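Race-specific elicitor A4 (Passalora fulva, PDB 6BN0) binds chitin as a fungal effector with a CBM14-type carbohydrate-binding module, and triggers a hypersensitive response in tomato plants carrying Cf-4. Local coordinates at residues A[7-10]-A[11-14]; A[66-69]-A[70-74]. All coordinates share one frame; numbering follows the deposited sequence.

Interaction 1 of 2, residues A[7-10]-A[11-14]; sequences KPQE and VIDT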
loop_
_atom_site.group_PDB
_atom_site.type_symbol
_atom_site.label_atom_id
_atom_site.label_comp_id
_atom_site.label_asym_id
_atom_site.label_seq_id
_atom_site.Cartn_x
_atom_site.Cartn_y
_atom_site.Cartn_z
ATOM N N LYS A 7 15.903 10.385 -0.317
ATOM C CA LYS A 7 16.949 10.737 -1.281
ATOM C C LYS A 7 16.369 11.523 -2.449
ATOM O O LYS A 7 15.423 11.063 -3.092
ATOM C CB LYS A 7 17.629 9.504 -1.817
ATOM C CG LYS A 7 18.365 8.756 -0.786
ATOM C CD LYS A 7 19.510 7.981 -1.345
ATOM C CE LYS A 7 19.300 6.519 -1.147
ATOM N NZ LYS A 7 20.210 5.963 -0.147
ATOM N N PRO A 8 16.918 12.691 -2.753
ATOM C CA PRO A 8 16.329 13.564 -3.777
ATOM C C PRO A 8 16.100 12.908 -5.129
ATOM O O PRO A 8 15.077 13.157 -5.768
ATOM C CB PRO A 8 17.386 14.680 -3.902
ATOM C CG PRO A 8 18.101 14.664 -2.639
ATOM C CD PRO A 8 18.103 13.276 -2.120
ATOM N N GLN A 9 17.059 12.116 -5.611
ATOM C CA GLN A 9 16.890 11.490 -6.912
ATOM C C GLN A 9 15.729 10.511 -6.896
ATOM O O GLN A 9 15.032 10.341 -7.910
ATOM C CB GLN A 9 18.171 10.771 -7.326
ATOM C CG GLN A 9 18.205 10.487 -8.817
ATOM C CD GLN A 9 18.122 11.779 -9.626
ATOM O OE1 GLN A 9 18.993 12.648 -9.514
ATOM N NE2 GLN A 9 17.064 11.919 -10.424
ATOM N N GLU A 10 15.547 9.810 -5.773
ATOM C CA GLU A 10 14.400 8.913 -5.663
ATOM C C GLU A 10 13.114 9.718 -5.690
ATOM O O GLU A 10 12.142 9.331 -6.351
ATOM C CB GLU A 10 14.509 8.056 -4.391
ATOM C CG GLU A 10 13.223 7.344 -3.900
ATOM C CD GLU A 10 12.962 6.014 -4.603
ATOM O OE1 GLU A 10 13.692 5.721 -5.574
ATOM O OE2 GLU A 10 12.021 5.269 -4.207
ATOM N N VAL A 11 13.122 10.892 -5.057
ATOM C CA VAL A 11 11.920 11.719 -5.050
ATOM C C VAL A 11 11.622 12.241 -6.452
ATOM O O VAL A 11 10.484 12.172 -6.928
ATOM C CB VAL A 11 12.093 12.852 -4.020
ATOM C CG1 VAL A 11 10.868 13.785 -3.990
ATOM C CG2 VAL A 11 12.348 12.235 -2.615
ATOM N N ILE A 12 12.646 12.729 -7.153
ATOM C CA ILE A 12 12.449 13.280 -8.490
ATOM C C ILE A 12 12.009 12.190 -9.469
ATOM O O ILE A 12 11.184 12.424 -10.357
ATOM C CB ILE A 12 13.760 13.960 -8.959
ATOM C CG1 ILE A 12 14.079 15.220 -8.141
ATOM C CG2 ILE A 12 13.718 14.263 -10.455
ATOM C CD1 ILE A 12 15.518 15.752 -8.358
ATOM N N ASP A 13 12.591 11.003 -9.361
ATOM C CA ASP A 13 12.378 9.984 -10.374
ATOM C C ASP A 13 10.996 9.360 -10.250
ATOM O O ASP A 13 10.305 9.162 -11.253
ATOM C CB ASP A 13 13.442 8.891 -10.264
ATOM C CG ASP A 13 14.791 9.301 -10.842
ATOM O OD1 ASP A 13 14.918 10.396 -11.428
ATOM O OD2 ASP A 13 15.730 8.487 -10.718
ATOM N N THR A 14 10.582 9.027 -9.024
ATOM C CA THR A 14 9.360 8.270 -8.805
ATOM C C THR A 14 8.180 9.146 -8.440
ATOM O O THR A 14 7.037 8.685 -8.541
ATOM C CB THR A 14 9.553 7.252 -7.676
ATOM O OG1 THR A 14 9.575 7.958 -6.430
ATOM C CG2 THR A 14 10.869 6.485 -7.836
#
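V11 closes the first turn of helix 8-14: its backbone N-H donates to K7 O at 3.0 Å. K7 is the N-cap, so this is the first i to i+4 bond of the helix. I12 repeats the pattern one residue on, with its N bonded to P8 O at 2.8 Å. D13 N bonds to Q9 O, and the two side chains meet as well. Q9 NE2 donates to D13 OD1 at 2.8 Å. The carboxylate oxygen lies in the amide plane of Q9, but the NH2 group comes from above the carboxylate plane. A bend at chi2 (60°) in Q9 brings the amide over. T14 grips E10 O twice, through N at 3.1 Å and OG1 at 2.9 Å, from opposite faces of the carbonyl plane. With OG1 placed between its own backbone N and carbonyl carbon (chi1 74°), it turns back to that oxygen. T14 OG1 also bonds to C16 N, just past the helix, and E10 OE2 to C22 N. The helix end is thus tied to the C16-C22 disulfide loop. The Q9-D13 bond joins two exposed side chains one turn apart; its donor is a neutral amide, so it is no salt bridge, and its out-of-plane approach is less than ideal.

Interaction 2 of 2, residues A[66-69]-A[70-74]; sequences WCDY and PNLST. With NAG (2-acetamido-2-deoxy-beta-D-glucopyranose), chain E; NAG (2-acetamido-2-deoxy-beta-D-glucopyranose), chain B; NAG (2-acetamido-2-deoxy-beta-D-glucopyranose), chain F.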
loop_
_atom_site.group_PDB
_atom_site.type_symbol
_atom_site.label_atom_id
_atom_site.label_comp_id
_atom_site.label_asym_id
_atom_site.label_seq_id
_atom_site.Cartn_x
_atom_site.Cartn_y
_atom_site.Cartn_z
ATOM N N TRP A 66 8.082 -3.267 2.491
ATOM C CA TRP A 66 6.772 -3.441 3.067
ATOM C C TRP A 66 6.921 -3.992 4.477
ATOM O O TRP A 66 8.000 -4.433 4.890
ATOM C CB TRP A 66 5.901 -4.334 2.169
ATOM C CG TRP A 66 6.378 -5.728 1.959
ATOM C CD1 TRP A 66 7.107 -6.517 2.827
ATOM C CD2 TRP A 66 6.089 -6.547 0.818
ATOM N NE1 TRP A 66 7.278 -7.772 2.285
ATOM C CE2 TRP A 66 6.653 -7.816 1.056
ATOM C CE3 TRP A 66 5.379 -6.331 -0.376
ATOM C CZ2 TRP A 66 6.553 -8.876 0.116
ATOM C CZ3 TRP A 66 5.287 -7.385 -1.301
ATOM C CH2 TRP A 66 5.859 -8.627 -1.046
ATOM N N CYS A 67 5.812 -3.966 5.223
ATOM C CA CYS A 67 5.788 -4.583 6.545
ATOM C C CYS A 67 5.662 -6.103 6.430
ATOM O O CYS A 67 4.933 -6.614 5.572
ATOM C CB CYS A 67 4.636 -3.979 7.344
ATOM S SG CYS A 67 4.752 -2.194 7.517
ATOM N N ASP A 68 6.381 -6.835 7.281
ATOM C CA ASP A 68 6.568 -8.281 7.075
ATOM C C ASP A 68 6.613 -8.987 8.420
ATOM O O ASP A 68 6.699 -8.338 9.470
ATOM C CB ASP A 68 7.868 -8.570 6.268
ATOM C CG ASP A 68 7.710 -9.765 5.269
ATOM O OD1 ASP A 68 6.869 -10.656 5.486
ATOM O OD2 ASP A 68 8.380 -9.800 4.225
ATOM N N TYR A 69 6.559 -10.331 8.389
ATOM C CA TYR A 69 6.728 -11.073 9.633
ATOM C C TYR A 69 8.125 -10.813 10.182
ATOM O O TYR A 69 9.093 -10.674 9.398
ATOM C CB TYR A 69 6.514 -12.592 9.454
ATOM C CG TYR A 69 5.154 -12.902 8.880
ATOM C CD1 TYR A 69 4.005 -12.716 9.636
ATOM C CD2 TYR A 69 5.020 -13.362 7.570
ATOM C CE1 TYR A 69 2.758 -13.000 9.121
ATOM C CE2 TYR A 69 3.786 -13.649 7.049
ATOM C CZ TYR A 69 2.660 -13.466 7.822
ATOM O OH TYR A 69 1.417 -13.739 7.298
ATOM N N PRO A 70 8.278 -10.770 11.510
ATOM C CA PRO A 70 9.607 -10.446 12.093
ATOM C C PRO A 70 10.754 -11.297 11.591
ATOM O O PRO A 70 11.830 -10.750 11.323
ATOM C CB PRO A 70 9.367 -10.632 13.597
ATOM C CG PRO A 70 7.879 -10.189 13.759
ATOM C CD PRO A 70 7.203 -10.805 12.526
ATOM N N ASN A 71 10.569 -12.605 11.422
ATOM C CA ASN A 71 11.665 -13.429 10.925
ATOM C C ASN A 71 12.084 -13.085 9.495
ATOM O O ASN A 71 13.134 -13.545 9.052
ATOM C CB ASN A 71 11.292 -14.910 11.010
ATOM C CG ASN A 71 10.219 -15.277 10.035
ATOM O OD1 ASN A 71 9.169 -14.646 9.987
ATOM N ND2 ASN A 71 10.485 -16.289 9.222
ATOM N N LEU A 72 11.315 -12.284 8.761
ATOM C CA LEU A 72 11.708 -11.848 7.430
ATOM C C LEU A 72 12.046 -10.372 7.383
ATOM O O LEU A 72 12.380 -9.864 6.310
ATOM C CB LEU A 72 10.596 -12.118 6.402
ATOM C CG LEU A 72 10.163 -13.570 6.301
ATOM C CD1 LEU A 72 8.872 -13.696 5.447
ATOM C CD2 LEU A 72 11.327 -14.356 5.734
ATOM N N SER A 73 11.959 -9.673 8.500
ATOM C CA SER A 73 12.157 -8.238 8.472
ATOM C C SER A 73 13.637 -7.910 8.519
ATOM O O SER A 73 14.474 -8.762 8.804
ATOM C CB SER A 73 11.464 -7.573 9.659
ATOM O OG SER A 73 12.294 -7.737 10.811
ATOM N N THR A 74 13.949 -6.639 8.282
ATOM C CA THR A 74 15.319 -6.154 8.379
ATOM C C THR A 74 15.571 -5.435 9.722
ATOM O O THR A 74 16.531 -4.672 9.860
ATOM C CB THR A 74 15.652 -5.256 7.176
ATOM O OG1 THR A 74 14.631 -4.267 7.029
ATOM C CG2 THR A 74 15.797 -6.062 5.844
HETATM C C1 NAG E . 2.253 -11.639 1.834
HETATM C C2 NAG E . 2.177 -12.297 3.206
HETATM C C3 NAG E . 2.441 -13.816 3.106
HETATM C C4 NAG E . 1.559 -14.428 2.016
HETATM C C5 NAG E . 1.618 -13.622 0.717
HETATM C C6 NAG E . 0.621 -14.114 -0.303
HETATM C C7 NAG E . 2.526 -10.985 5.205
HETATM C C8 NAG E . 3.484 -10.310 6.164
HETATM N N2 NAG E . 3.054 -11.637 4.175
HETATM O O3 NAG E . 2.091 -14.450 4.339
HETATM O O4 NAG E . 1.924 -15.772 1.714
HETATM O O5 NAG E . 1.320 -12.241 0.972
HETATM O O6 NAG E . 0.638 -13.323 -1.481
HETATM O O7 NAG E . 1.321 -10.966 5.382
HETATM C C1 NAG B . 1.357 -6.748 -0.028
HETATM C C2 NAG B . 1.298 -8.011 -0.916
HETATM C C3 NAG B . 1.198 -9.283 -0.046
HETATM C C4 NAG B . 2.223 -9.274 1.076
HETATM C C5 NAG B . 2.141 -7.962 1.857
HETATM C C6 NAG B . 3.181 -7.877 2.968
HETATM C C7 NAG B . 0.216 -8.115 -3.126
HETATM C C8 NAG B . -1.086 -8.000 -3.880
HETATM N N2 NAG B . 0.145 -7.931 -1.803
HETATM O O3 NAG B . 1.406 -10.404 -0.899
HETATM O O4 NAG B . 1.947 -10.264 2.063
HETATM O O5 NAG B . 2.382 -6.888 0.955
HETATM O O6 NAG B . 3.177 -6.596 3.593
HETATM O O7 NAG B . 1.280 -8.364 -3.691
HETATM C C1 NAG F . -1.789 -11.245 4.369
HETATM C C2 NAG F . -2.039 -12.037 5.661
HETATM C C3 NAG F . -1.937 -13.540 5.405
HETATM C C4 NAG F . -2.791 -13.963 4.217
HETATM C C5 NAG F . -2.447 -13.108 2.996
HETATM C C6 NAG F . -3.329 -13.373 1.803
HETATM C C7 NAG F . -1.382 -11.068 7.839
HETATM C C8 NAG F . -0.215 -10.734 8.746
HETATM N N2 NAG F . -1.070 -11.645 6.672
HETATM O O3 NAG F . -2.339 -14.238 6.582
HETATM O O4 NAG F . -2.471 -15.312 3.893
HETATM O O5 NAG F . -2.627 -11.728 3.324
HETATM O O6 NAG F . -2.846 -12.643 0.682
HETATM O O7 NAG F . -2.540 -10.819 8.155
#
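The Y69 ring carries the N-acetyl methyl C8 of NAG (chain E) on one face, 3.5 Å above the plane and offset toward the rim. At its edge, in plane, lies O3 of the same sugar, and L72 CD1 comes to the ring edge, 4.4 Å from Y69 CD2. The W66 indole has NAG (chain B) over one face, with C6 above the ring centre and the ring oxygen O5 3.3 Å from W66 CE3. At the indole edge NE1 donates to D68 OD2 at 3.0 Å. OD2 lies in the indole plane, but NE1 meets it from well above the carboxylate plane. D68 OD1 takes the backbone N of Y69 on its anti side. These two bonds fix the rotation of the carboxylate, and L72 CB and CD1 pack against it.

Strand 66-68 pairs with strand 57-59 in the small two-stranded sheet of the CBM14 fold, and W66 to Y69 all belong to the chitin-oligomer pocket. C67 is disulfide-bonded to C52, and C67 O accepts a bond from O6 of NAG (chain B) at 2.6 Å. The B and E sugars are consecutive, joined by a beta-1,4 bond. With CG anti to its carbonyl carbon (chi1 -57°), Y69 sends its ring out to the sugars. Y69 OH shares a hydrogen bond with O3 of NAG (chain E) at 3.1 Å and takes a weak one from N2 of NAG (chain F), which is bonded to neither.

The chain then turns into the 3-10 segment 70-72. L72 N donates to Y69 O at 2.8 Å, from above the carbonyl plane. S73 OG is held from outside the turn by Q57 and C75 N.

Overall arrangement
The two interactions lie on opposite sides of the chain's centre, 25 Å apart between centres and about 12 Å between nearest atoms. They do not touch. Interaction 1 comes first along the chain, on helix 8-14. Interaction 2 follows near the C-terminus, on strand 66-68 and the turn after it. Between them in sequence run the three-stranded antiparallel sheet of 23-25, 32-38 and 45-51 and then strand 57-59, the partner of 66-68. Interaction 2 contacts the sugars directly. Interaction 1 stands beside the site: the side chain of T14 is about 8 Å from a bound sugar, and K15 and C16, next in the chain, line the same pocket as W66 to Y69.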